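Local coordinates for protein Can2 (Sulfobacillus thermosulfidooxidans, PDB 7BDV) that is a CRISPR ancillary nuclease of dual specificity that binds cyclic tetra-adenylate through its CARF domain and potentiates type III CRISPR defence, at residues 50-58 with 144-152; 167-175 with 236-245. All coordinates share one frame; numbering follows the deposited sequence.

Contact 1: residues 50-58 with 144-152; sequences QRFRQATES and KQYLACYGF
Ala55 O, Gln145 NE2 and Ser58 N meet at one water. The water donates to Ala55 O at 2.8 Å and accepts from Gln145 NE2, also at 2.8 Å. It accepts from Ser58 N as well, so it ties the chain just past the end of one helix to a side chain of the other. The extended Gln145 side chain lays its CG against Ala55 O, and its OE1 is held by Thr142 N. Helices 50-55 and 144-148 run antiparallel, their axes 8.7 Å apart. Two alanines permit this close approach: Ala148 CB sits 3.8 Å from Ala55 CA. Ala55 CB also touches Cys149 SG at 3.9 Å. The second helix ends in a Schellman motif with Gly151 as the C-prime residue; Phe152 N bonds to Leu147 O at 2.9 Å. Arg51 lies along this end. With CG anti to the carbonyl carbon (chi1 -68°) and an extended chain, it places one guanidinium face over the Tyr150-Gly151 peptide. Tyr150 C lies under the centre of the group, 3.6 Å from Arg51 CZ. Tyr150 itself turns away to pack on an adenine base of the bound RNA, and its OH bonds to His21.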
loop_
_atom_site.group_PDB
_atom_site.type_symbol
_atom_site.label_atom_id
_atom_site.label_comp_id
_atom_site.label_asym_id
_atom_site.label_seq_id
_atom_site.Cartn_x
_atom_site.Cartn_y
_atom_site.Cartn_z
ATOM N N GLN A 50 -14.183 18.353 2.555
ATOM C CA GLN A 50 -13.171 19.401 2.906
ATOM C C GLN A 50 -11.935 19.237 2.005
ATOM O O GLN A 50 -11.422 20.254 1.477
ATOM C CB GLN A 50 -12.862 19.316 4.401
ATOM C CG GLN A 50 -11.873 20.342 4.952
ATOM C CD GLN A 50 -11.824 20.334 6.473
ATOM O OE1 GLN A 50 -12.853 20.410 7.152
ATOM N NE2 GLN A 50 -10.627 20.275 7.042
ATOM N N ARG A 51 -11.489 17.998 1.776
ATOM C CA ARG A 51 -10.391 17.735 0.798
ATOM C C ARG A 51 -10.780 18.227 -0.598
ATOM O O ARG A 51 -9.919 18.835 -1.244
ATOM C CB ARG A 51 -10.019 16.267 0.777
ATOM C CG ARG A 51 -9.361 15.842 2.078
ATOM C CD ARG A 51 -8.896 14.420 1.897
ATOM N NE ARG A 51 -8.273 13.869 3.079
ATOM C CZ ARG A 51 -7.791 12.639 3.138
ATOM N NH1 ARG A 51 -7.872 11.837 2.085
ATOM N NH2 ARG A 51 -7.247 12.211 4.260
ATOM N N PHE A 52 -12.008 17.977 -1.039
ATOM C CA PHE A 52 -12.500 18.393 -2.374
ATOM C C PHE A 52 -12.437 19.924 -2.486
ATOM O O PHE A 52 -12.067 20.411 -3.555
ATOM C CB PHE A 52 -13.927 17.919 -2.620
ATOM C CG PHE A 52 -14.425 18.194 -4.013
ATOM C CD1 PHE A 52 -14.977 19.422 -4.338
ATOM C CD2 PHE A 52 -14.277 17.249 -5.025
ATOM C CE1 PHE A 52 -15.385 19.695 -5.637
ATOM C CE2 PHE A 52 -14.690 17.520 -6.311
ATOM C CZ PHE A 52 -15.246 18.743 -6.623
ATOM N N ARG A 53 -12.852 20.637 -1.433
ATOM C CA ARG A 53 -12.849 22.127 -1.407
ATOM C C ARG A 53 -11.405 22.615 -1.503
ATOM O O ARG A 53 -11.143 23.537 -2.280
ATOM C CB ARG A 53 -13.546 22.638 -0.140
ATOM C CG ARG A 53 -15.031 22.311 -0.067
ATOM C CD ARG A 53 -15.718 22.886 1.182
ATOM N NE ARG A 53 -17.169 22.753 1.140
ATOM C CZ ARG A 53 -17.994 23.596 0.500
ATOM N NH1 ARG A 53 -17.523 24.639 -0.170
ATOM N NH2 ARG A 53 -19.298 23.380 0.519
ATOM N N GLN A 54 -10.499 22.011 -0.735
ATOM C CA GLN A 54 -9.063 22.376 -0.670
ATOM C C GLN A 54 -8.398 22.113 -2.023
ATOM O O GLN A 54 -7.606 22.979 -2.478
ATOM C CB GLN A 54 -8.379 21.589 0.456
ATOM C CG GLN A 54 -6.978 22.052 0.798
ATOM C CD GLN A 54 -6.923 23.545 1.031
ATOM O OE1 GLN A 54 -7.841 24.148 1.577
ATOM N NE2 GLN A 54 -5.846 24.161 0.579
ATOM N N ALA A 55 -8.703 20.981 -2.665
ATOM C CA ALA A 55 -8.119 20.615 -3.974
ATOM C C ALA A 55 -8.602 21.597 -5.050
ATOM O O ALA A 55 -7.825 21.870 -5.976
ATOM C CB ALA A 55 -8.478 19.201 -4.339
ATOM N N THR A 56 -9.840 22.090 -4.954
ATOM C CA THR A 56 -10.446 22.952 -5.995
ATOM C C THR A 56 -10.471 24.422 -5.536
ATOM O O THR A 56 -11.196 25.173 -6.183
ATOM C CB THR A 56 -11.852 22.470 -6.388
ATOM O OG1 THR A 56 -12.702 22.550 -5.244
ATOM C CG2 THR A 56 -11.872 21.060 -6.939
ATOM N N GLU A 57 -9.695 24.814 -4.520
ATOM C CA GLU A 57 -9.710 26.199 -3.955
ATOM C C GLU A 57 -9.421 27.235 -5.058
ATOM O O GLU A 57 -10.026 28.325 -4.998
ATOM C CB GLU A 57 -8.711 26.357 -2.805
ATOM N N SER A 58 -8.543 26.911 -6.019
ATOM C CA SER A 58 -8.117 27.793 -7.149
ATOM C C SER A 58 -9.287 28.064 -8.112
ATOM O O SER A 58 -9.195 28.989 -8.900
ATOM C CB SER A 58 -6.971 27.185 -7.917
ATOM O OG SER A 58 -5.858 26.914 -7.080
ATOM N N LYS A 144 0.326 20.548 -5.658
ATOM C CA LYS A 144 -0.420 21.057 -4.488
ATOM C C LYS A 144 -1.831 20.431 -4.470
ATOM O O LYS A 144 -2.265 19.964 -3.375
ATOM C CB LYS A 144 -0.487 22.583 -4.532
ATOM C CG LYS A 144 -1.194 23.235 -3.353
ATOM C CD LYS A 144 -1.406 24.742 -3.539
ATOM N N GLN A 145 -2.523 20.437 -5.613
ATOM C CA GLN A 145 -3.909 19.946 -5.739
ATOM C C GLN A 145 -3.916 18.420 -5.549
ATOM O O GLN A 145 -4.815 17.892 -4.919
ATOM C CB GLN A 145 -4.443 20.304 -7.125
ATOM C CG GLN A 145 -4.591 21.818 -7.336
ATOM C CD GLN A 145 -4.971 22.159 -8.755
ATOM O OE1 GLN A 145 -4.558 21.508 -9.726
ATOM N NE2 GLN A 145 -5.746 23.223 -8.870
ATOM N N TYR A 146 -2.954 17.742 -6.139
ATOM C CA TYR A 146 -2.876 16.263 -6.073
ATOM C C TYR A 146 -2.780 15.887 -4.596
ATOM O O TYR A 146 -3.638 15.118 -4.123
ATOM C CB TYR A 146 -1.720 15.761 -6.939
ATOM C CG TYR A 146 -1.693 14.267 -7.071
ATOM C CD1 TYR A 146 -1.381 13.460 -5.986
ATOM C CD2 TYR A 146 -1.946 13.671 -8.288
ATOM C CE1 TYR A 146 -1.358 12.074 -6.117
ATOM C CE2 TYR A 146 -1.917 12.291 -8.442
ATOM C CZ TYR A 146 -1.621 11.492 -7.349
ATOM O OH TYR A 146 -1.571 10.139 -7.510
ATOM N N LEU A 147 -1.811 16.447 -3.876
ATOM C CA LEU A 147 -1.556 16.143 -2.441
ATOM C C LEU A 147 -2.780 16.495 -1.596
ATOM O O LEU A 147 -3.097 15.695 -0.693
ATOM C CB LEU A 147 -0.311 16.872 -1.960
ATOM C CG LEU A 147 1.015 16.384 -2.548
ATOM C CD1 LEU A 147 2.135 17.244 -2.040
ATOM C CD2 LEU A 147 1.290 14.927 -2.227
ATOM N N ALA A 148 -3.468 17.604 -1.897
ATOM C CA ALA A 148 -4.711 18.015 -1.196
ATOM C C ALA A 148 -5.775 16.907 -1.251
ATOM O O ALA A 148 -6.485 16.713 -0.269
ATOM C CB ALA A 148 -5.262 19.295 -1.798
ATOM N N CYS A 149 -5.898 16.177 -2.353
ATOM C CA CYS A 149 -6.902 15.094 -2.476
ATOM C C CYS A 149 -6.648 13.992 -1.451
ATOM O O CYS A 149 -7.631 13.267 -1.122
ATOM C CB CYS A 149 -6.883 14.455 -3.862
ATOM S SG CYS A 149 -7.424 15.563 -5.180
ATOM N N TYR A 150 -5.415 13.861 -0.956
ATOM C CA TYR A 150 -5.013 12.823 0.044
ATOM C C TYR A 150 -4.735 13.479 1.405
ATOM O O TYR A 150 -4.236 12.818 2.308
ATOM C CB TYR A 150 -3.816 12.048 -0.517
ATOM C CG TYR A 150 -4.181 11.216 -1.713
ATOM C CD1 TYR A 150 -4.829 10.009 -1.538
ATOM C CD2 TYR A 150 -3.939 11.645 -3.011
ATOM C CE1 TYR A 150 -5.229 9.248 -2.624
ATOM C CE2 TYR A 150 -4.287 10.867 -4.107
ATOM C CZ TYR A 150 -4.946 9.668 -3.906
ATOM O OH TYR A 150 -5.342 8.889 -4.955
ATOM N N GLY A 151 -5.129 14.742 1.574
ATOM C CA GLY A 151 -5.035 15.448 2.867
ATOM C C GLY A 151 -3.624 15.928 3.196
ATOM O O GLY A 151 -3.336 16.189 4.383
ATOM N N PHE A 152 -2.715 15.977 2.215
ATOM C CA PHE A 152 -1.305 16.374 2.421
ATOM C C PHE A 152 -1.071 17.801 1.911
ATOM O O PHE A 152 -1.715 18.224 0.960
ATOM C CB PHE A 152 -0.366 15.390 1.726
ATOM C CG PHE A 152 -0.210 14.133 2.546
ATOM C CD1 PHE A 152 0.686 14.087 3.596
ATOM C CD2 PHE A 152 -1.007 13.030 2.313
ATOM C CE1 PHE A 152 0.827 12.944 4.365
ATOM C CE2 PHE A 152 -0.880 11.883 3.089
ATOM C CZ PHE A 152 0.025 11.843 4.120
HETATM O O HOH W 1 -6.897 24.415 -6.564
#

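Contact 2: residues 167-175 with 236-245; sequences WREVEDLFA and FINGGWFEHY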
loop_
_atom_site.group_PDB
_atom_site.type_symbol
_atom_site.label_atom_id
_atom_site.label_comp_id
_atom_site.label_asym_id
_atom_site.label_seq_id
_atom_site.Cartn_x
_atom_site.Cartn_y
_atom_site.Cartn_z
ATOM N N TRP A 167 31.364 20.988 -9.229
ATOM C CA TRP A 167 31.238 19.523 -9.030
ATOM C C TRP A 167 30.320 18.837 -10.019
ATOM O O TRP A 167 30.271 17.611 -9.918
ATOM C CB TRP A 167 30.722 19.217 -7.626
ATOM C CG TRP A 167 31.595 19.773 -6.548
ATOM C CD1 TRP A 167 32.904 20.139 -6.663
ATOM C CD2 TRP A 167 31.212 20.053 -5.197
ATOM N NE1 TRP A 167 33.370 20.593 -5.461
ATOM C CE2 TRP A 167 32.356 20.556 -4.545
ATOM C CE3 TRP A 167 30.033 19.886 -4.469
ATOM C CZ2 TRP A 167 32.350 20.912 -3.199
ATOM C CZ3 TRP A 167 30.024 20.249 -3.146
ATOM C CH2 TRP A 167 31.165 20.757 -2.521
ATOM N N ARG A 168 29.644 19.562 -10.911
ATOM C CA ARG A 168 28.815 18.980 -11.997
ATOM C C ARG A 168 29.662 18.014 -12.849
ATOM O O ARG A 168 29.134 16.929 -13.228
ATOM C CB ARG A 168 28.205 20.096 -12.853
ATOM N N GLU A 169 30.911 18.377 -13.146
ATOM C CA GLU A 169 31.850 17.528 -13.932
ATOM C C GLU A 169 32.061 16.203 -13.196
ATOM O O GLU A 169 32.096 15.166 -13.879
ATOM C CB GLU A 169 33.191 18.228 -14.155
ATOM N N VAL A 170 32.196 16.243 -11.868
ATOM C CA VAL A 170 32.466 15.047 -11.013
ATOM C C VAL A 170 31.240 14.132 -11.068
ATOM O O VAL A 170 31.416 12.913 -11.272
ATOM C CB VAL A 170 32.821 15.442 -9.567
ATOM C CG1 VAL A 170 33.134 14.216 -8.725
ATOM C CG2 VAL A 170 33.990 16.406 -9.521
ATOM N N GLU A 171 30.055 14.733 -10.913
ATOM C CA GLU A 171 28.726 14.081 -10.968
ATOM C C GLU A 171 28.609 13.236 -12.248
ATOM O O GLU A 171 28.268 12.029 -12.119
ATOM C CB GLU A 171 27.663 15.181 -10.889
ATOM C CG GLU A 171 26.253 14.698 -11.040
ATOM C CD GLU A 171 25.283 15.838 -11.342
ATOM O OE1 GLU A 171 25.453 16.945 -10.741
ATOM O OE2 GLU A 171 24.397 15.643 -12.198
ATOM N N ASP A 172 28.907 13.828 -13.411
ATOM C CA ASP A 172 28.872 13.151 -14.742
ATOM C C ASP A 172 29.906 12.002 -14.766
ATOM O O ASP A 172 29.559 10.911 -15.278
ATOM C CB ASP A 172 29.144 14.102 -15.912
ATOM C CG ASP A 172 28.234 15.316 -16.049
ATOM O OD1 ASP A 172 27.058 15.252 -15.608
ATOM O OD2 ASP A 172 28.710 16.316 -16.619
ATOM N N LEU A 173 31.123 12.217 -14.247
ATOM C CA LEU A 173 32.218 11.197 -14.256
ATOM C C LEU A 173 31.838 10.025 -13.344
ATOM O O LEU A 173 32.098 8.878 -13.723
ATOM C CB LEU A 173 33.540 11.830 -13.825
ATOM N N PHE A 174 31.218 10.292 -12.191
ATOM C CA PHE A 174 30.743 9.270 -11.226
ATOM C C PHE A 174 29.672 8.405 -11.864
ATOM O O PHE A 174 29.718 7.161 -11.681
ATOM C CB PHE A 174 30.185 9.933 -9.968
ATOM C CG PHE A 174 31.218 10.402 -8.976
ATOM C CD1 PHE A 174 32.576 10.317 -9.235
ATOM C CD2 PHE A 174 30.817 10.941 -7.774
ATOM C CE1 PHE A 174 33.504 10.772 -8.320
ATOM C CE2 PHE A 174 31.748 11.365 -6.842
ATOM C CZ PHE A 174 33.089 11.273 -7.113
ATOM N N ALA A 175 28.728 9.034 -12.568
ATOM C CA ALA A 175 27.609 8.362 -13.262
ATOM C C ALA A 175 28.166 7.466 -14.369
ATOM O O ALA A 175 27.731 6.281 -14.425
ATOM C CB ALA A 175 26.625 9.364 -13.811
ATOM N N PHE A 236 27.571 15.660 -0.798
ATOM C CA PHE A 236 27.769 15.292 -2.221
ATOM C C PHE A 236 28.313 13.859 -2.303
ATOM O O PHE A 236 27.885 13.104 -3.165
ATOM C CB PHE A 236 28.690 16.302 -2.910
ATOM C CG PHE A 236 28.924 16.047 -4.376
ATOM C CD1 PHE A 236 28.070 16.561 -5.347
ATOM C CD2 PHE A 236 29.996 15.273 -4.799
ATOM C CE1 PHE A 236 28.288 16.322 -6.694
ATOM C CE2 PHE A 236 30.205 15.033 -6.147
ATOM C CZ PHE A 236 29.362 15.582 -7.094
ATOM N N ILE A 237 29.254 13.478 -1.445
ATOM C CA ILE A 237 29.856 12.105 -1.503
ATOM C C ILE A 237 28.908 11.108 -0.848
ATOM O O ILE A 237 28.934 9.914 -1.250
ATOM C CB ILE A 237 31.255 12.101 -0.888
ATOM C CG1 ILE A 237 32.183 13.037 -1.658
ATOM C CG2 ILE A 237 31.805 10.692 -0.792
ATOM C CD1 ILE A 237 32.471 12.595 -3.078
ATOM N N ASN A 238 28.063 11.590 0.075
ATOM C CA ASN A 238 27.019 10.802 0.777
ATOM C C ASN A 238 25.818 10.567 -0.148
ATOM O O ASN A 238 24.677 10.830 0.251
ATOM C CB ASN A 238 26.615 11.484 2.090
ATOM C CG ASN A 238 25.937 10.552 3.065
ATOM O OD1 ASN A 238 26.153 9.347 3.037
ATOM N ND2 ASN A 238 25.105 11.100 3.929
ATOM N N GLY A 239 26.071 10.038 -1.347
ATOM C CA GLY A 239 25.053 9.753 -2.371
ATOM C C GLY A 239 24.406 11.006 -2.953
ATOM O O GLY A 239 23.512 10.842 -3.803
ATOM N N GLY A 240 24.776 12.218 -2.521
ATOM C CA GLY A 240 24.188 13.450 -3.095
ATOM C C GLY A 240 24.465 13.555 -4.582
ATOM O O GLY A 240 23.604 14.027 -5.331
ATOM N N TRP A 241 25.667 13.183 -5.029
ATOM C CA TRP A 241 26.035 13.243 -6.459
ATOM C C TRP A 241 25.008 12.455 -7.295
ATOM O O TRP A 241 24.619 12.914 -8.420
ATOM C CB TRP A 241 27.460 12.741 -6.674
ATOM C CG TRP A 241 27.607 11.264 -6.456
ATOM C CD1 TRP A 241 28.021 10.660 -5.314
ATOM C CD2 TRP A 241 27.384 10.204 -7.405
ATOM N NE1 TRP A 241 28.144 9.309 -5.505
ATOM C CE2 TRP A 241 27.717 8.998 -6.762
ATOM C CE3 TRP A 241 26.991 10.161 -8.747
ATOM C CZ2 TRP A 241 27.592 7.759 -7.379
ATOM C CZ3 TRP A 241 26.861 8.928 -9.355
ATOM C CH2 TRP A 241 27.164 7.748 -8.681
ATOM N N PHE A 242 24.548 11.301 -6.797
ATOM C CA PHE A 242 23.632 10.441 -7.584
ATOM C C PHE A 242 22.226 11.051 -7.587
ATOM O O PHE A 242 21.552 10.944 -8.597
ATOM C CB PHE A 242 23.583 9.024 -7.013
ATOM C CG PHE A 242 22.706 8.112 -7.830
ATOM C CD1 PHE A 242 23.035 7.841 -9.145
ATOM C CD2 PHE A 242 21.516 7.595 -7.308
ATOM C CE1 PHE A 242 22.209 7.022 -9.907
ATOM C CE2 PHE A 242 20.711 6.768 -8.068
ATOM C CZ PHE A 242 21.053 6.497 -9.372
ATOM N N GLU A 243 21.809 11.663 -6.486
ATOM C CA GLU A 243 20.516 12.402 -6.406
ATOM C C GLU A 243 20.523 13.499 -7.467
ATOM O O GLU A 243 19.541 13.670 -8.100
ATOM C CB GLU A 243 20.310 12.996 -5.000
ATOM C CG GLU A 243 20.328 11.960 -3.880
ATOM C CD GLU A 243 19.995 12.494 -2.489
ATOM O OE1 GLU A 243 18.874 13.069 -2.329
ATOM O OE2 GLU A 243 20.849 12.331 -1.558
ATOM N N HIS A 244 21.619 14.217 -7.647
ATOM C CA HIS A 244 21.737 15.308 -8.655
ATOM C C HIS A 244 21.725 14.670 -10.049
ATOM O O HIS A 244 21.093 15.207 -10.974
ATOM C CB HIS A 244 22.972 16.153 -8.418
ATOM C CG HIS A 244 22.885 17.098 -7.278
ATOM N ND1 HIS A 244 23.537 16.860 -6.083
ATOM C CD2 HIS A 244 22.266 18.293 -7.159
ATOM C CE1 HIS A 244 23.298 17.855 -5.250
ATOM N NE2 HIS A 244 22.526 18.762 -5.896
ATOM N N TYR A 245 22.392 13.527 -10.222
ATOM C CA TYR A 245 22.404 12.837 -11.532
ATOM C C TYR A 245 20.955 12.543 -11.953
ATOM O O TYR A 245 20.547 12.845 -13.093
ATOM C CB TYR A 245 23.304 11.596 -11.480
ATOM C CG TYR A 245 23.276 10.794 -12.749
ATOM C CD1 TYR A 245 23.739 11.328 -13.943
ATOM C CD2 TYR A 245 22.733 9.519 -12.768
ATOM C CE1 TYR A 245 23.644 10.622 -15.128
ATOM C CE2 TYR A 245 22.628 8.808 -13.941
ATOM C CZ TYR A 245 23.154 9.327 -15.106
ATOM O OH TYR A 245 23.008 8.564 -16.225
#
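Helices 168-175 and 236-245 cross almost at a right angle (-87°), with their axes 9.3 Å apart and Glu171 and Trp241 nearest by CA. The packing is largely aromatic, and no direct hydrogen bond joins the two segments. Phe174 CB stands over the six-membered ring of Trp241, 3.6 Å from its centroid, in a CH-pi contact. The Phe174 ring then turns its edge to the five-membered ring of the same indole. This is a T-shaped pair with planes at 79°. Trp241 CG lies between its backbone N and carbonyl carbon (chi1 70°), a turn that presents the indole face to Phe174. Ala175 makes a second CH-pi contact, its CB lying over the centre of the Tyr245 ring at 3.5 Å from the centroid. Phe236 meets the start of the first helix. Trp167 CB lies over one face of its ring, while Val170 CG1 reaches the ring edge, 4.0 Å from Phe236 CE2. Glu171 is a knob in a hole formed by Phe236, Trp241, His244 and Tyr245. Its extended chain carries the carboxylate across the second helix, onto His244 and Tyr245. Glu171 OE1 comes 3.5 Å from His244 CB, and Glu171 OE2 makes a weak hydrogen bond to Ser248 OG. The second helix has a wider pi-type turn at 236-240. Beside it, His244 ND1 bonds back to Gly240 O at 2.9 Å. Segment 236-245 belongs to the long helix 231-254, in the Card1-like endonuclease domain. Leu185 and Leu188 of helix 182-193 and Leu206 and Leu210 of helix 205-212 extend the apolar packing around Phe174 and Ile237.

Overall arrangement
Both segments of contact 1 come earlier in the chain than those of contact 2, and the chain's centre lies between the two contacts. Their centres are about 35 Å apart. Their nearest atoms are about 17 Å apart, so they do not touch. Contact 1 is close to the activator: its nearest atom is about 4 Å from the bound RNA. It joins helix 47-55 of the CARF domain to helix 143-148, which also packs against helix 306-320 and strand 286-291 in the endonuclease part. Contact 2 lies about 26 Å from the RNA at its nearest atom and joins helix 168-176 to helix 231-254. Neither contact includes a residue touching the other protein chain.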